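Local atomic coordinates of CYCLIN domain-containing protein (Chaetomium thermophilum, PDB entry 6Z3U), a protein that probably acts as the cyclin H-type regulatory subunit of the CDK-activating kinase complex, working with CDK7 and MAT1 in transcription and the cell cycle. Residues R216-L221 with A243-A247. Residues are numbered along the deposited sequence; the frame is centred on the assembly and turned at random.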
loop_
_atom_site.group_PDB
_atom_site.type_symbol
_atom_site.label_atom_id
_atom_site.label_comp_id
_atom_site.label_asym_id
_atom_site.label_seq_id
_atom_site.Cartn_x
_atom_site.Cartn_y
_atom_site.Cartn_z
ATOM N N ARG A 216 11.453 -23.024 10.265
ATOM C CA ARG A 216 12.433 -22.279 11.047
ATOM C C ARG A 216 12.664 -20.897 10.454
ATOM O O ARG A 216 12.642 -19.889 11.171
ATOM C CB ARG A 216 13.747 -23.054 11.141
ATOM C CG ARG A 216 14.820 -22.340 11.961
ATOM C CD ARG A 216 14.310 -22.015 13.358
ATOM N NE ARG A 216 15.311 -21.363 14.194
ATOM C CZ ARG A 216 15.048 -20.822 15.378
ATOM N NH1 ARG A 216 16.017 -20.248 16.077
ATOM N NH2 ARG A 216 13.813 -20.849 15.863
ATOM N N ALA A 217 12.895 -20.830 9.140
ATOM C CA ALA A 217 13.142 -19.546 8.496
ATOM C C ALA A 217 12.023 -18.553 8.777
ATOM O O ALA A 217 12.272 -17.347 8.868
ATOM C CB ALA A 217 13.308 -19.738 6.988
ATOM N N ARG A 218 10.786 -19.038 8.918
ATOM C CA ARG A 218 9.680 -18.135 9.219
ATOM C C ARG A 218 9.804 -17.554 10.624
ATOM O O ARG A 218 9.596 -16.351 10.822
ATOM C CB ARG A 218 8.349 -18.867 9.054
ATOM C CG ARG A 218 7.150 -17.940 9.082
ATOM C CD ARG A 218 5.893 -18.605 8.540
ATOM N NE ARG A 218 5.580 -19.841 9.252
ATOM C CZ ARG A 218 5.335 -21.016 8.676
ATOM N NH1 ARG A 218 5.337 -21.146 7.355
ATOM N NH2 ARG A 218 5.067 -22.068 9.436
ATOM N N GLU A 219 10.143 -18.388 11.610
ATOM C CA GLU A 219 10.347 -17.882 12.964
ATOM C C GLU A 219 11.507 -16.893 13.016
ATOM O O GLU A 219 11.458 -15.908 13.761
ATOM C CB GLU A 219 10.592 -19.040 13.933
ATOM C CG GLU A 219 9.331 -19.765 14.394
ATOM C CD GLU A 219 8.322 -18.841 15.066
ATOM O OE1 GLU A 219 8.704 -17.713 15.452
ATOM O OE2 GLU A 219 7.147 -19.243 15.204
ATOM N N ILE A 220 12.565 -17.149 12.245
ATOM C CA ILE A 220 13.677 -16.205 12.176
ATOM C C ILE A 220 13.202 -14.872 11.615
ATOM O O ILE A 220 13.481 -13.805 12.172
ATOM C CB ILE A 220 14.828 -16.794 11.340
ATOM C CG1 ILE A 220 15.346 -18.079 11.993
ATOM C CG2 ILE A 220 15.944 -15.764 11.182
ATOM C CD1 ILE A 220 16.485 -18.747 11.247
ATOM N N LEU A 221 12.475 -14.915 10.496
ATOM C CA LEU A 221 11.989 -13.683 9.886
ATOM C C LEU A 221 11.050 -12.936 10.822
ATOM O O LEU A 221 10.989 -11.701 10.788
ATOM C CB LEU A 221 11.284 -13.996 8.566
ATOM C CG LEU A 221 12.164 -14.468 7.404
ATOM C CD1 LEU A 221 11.309 -14.752 6.177
ATOM C CD2 LEU A 221 13.246 -13.449 7.073
ATOM N N ALA A 243 17.616 -15.622 6.218
ATOM C CA ALA A 243 16.908 -16.423 7.212
ATOM C C ALA A 243 16.848 -17.885 6.794
ATOM O O ALA A 243 16.968 -18.785 7.633
ATOM C CB ALA A 243 15.502 -15.867 7.431
ATOM N N LEU A 244 16.662 -18.143 5.496
ATOM C CA LEU A 244 16.691 -19.517 5.007
ATOM C C LEU A 244 18.097 -20.097 5.094
ATOM O O LEU A 244 18.269 -21.280 5.412
ATOM C CB LEU A 244 16.170 -19.573 3.570
ATOM C CG LEU A 244 16.264 -20.924 2.855
ATOM C CD1 LEU A 244 15.492 -22.003 3.602
ATOM C CD2 LEU A 244 15.755 -20.800 1.426
ATOM N N SER A 245 19.117 -19.279 4.815
ATOM C CA SER A 245 20.492 -19.751 4.928
ATOM C C SER A 245 20.818 -20.173 6.353
ATOM O O SER A 245 21.591 -21.114 6.562
ATOM C CB SER A 245 21.460 -18.660 4.466
ATOM O OG SER A 245 22.782 -19.163 4.369
ATOM N N LEU A 246 20.247 -19.483 7.344
ATOM C CA LEU A 246 20.446 -19.879 8.732
ATOM C C LEU A 246 19.693 -21.162 9.057
ATOM O O LEU A 246 20.173 -21.978 9.853
ATOM C CB LEU A 246 19.998 -18.751 9.660
ATOM C CG LEU A 246 20.865 -17.492 9.636
ATOM C CD1 LEU A 246 20.083 -16.292 10.137
ATOM C CD2 LEU A 246 22.118 -17.694 10.470
ATOM N N ALA A 247 18.524 -21.365 8.445
ATOM C CA ALA A 247 17.746 -22.571 8.700
ATOM C C ALA A 247 18.329 -23.778 7.974
ATOM O O ALA A 247 18.367 -24.881 8.529
ATOM C CB ALA A 247 16.292 -22.352 8.283
#
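Ala217 and Leu244 bring their CA atoms to 5.0 Å where the helical segments 216-221 and 243-247 cross, their axes 8.2 Å apart at closest and their N-to-C directions 131° from each other. Alanine suits such a close crossing: the CB of Ala217 lies 3.9 Å from Leu244 CA, in direct contact with the backbone of the other helix, and 4.2 Å from Ala247 CB. Ala243 presents its methyl group to a larger apolar wall, made by CG2 of Ile220 and by CG and CD2 of Leu221. The crossing joins helices 207-221 and 236-247 of the C-terminal cyclin domain, the second of the chain's two all-helical cyclin folds. Branching suits Ile220 to its place; with CG1 anti to its own carbonyl carbon (chi1 -61°) and the chain then extended, CD1 reaches past the carbonyl oxygen of Ala243 (3.6 Å between CD1 and O) to Leu246 CB, while CG2 packs on Ala243 CB. Leu246 also touches Arg326 and Leu329 of helix 313-330, and Leu221 also touches Phe189 and Leu192 of helix 189-200. Arginine suits position 216 because its aliphatic part packs here, with Arg216 CB 3.9 Å from Ala247 CB, while its guanidinium NH1 forms a salt bridge with Glu335.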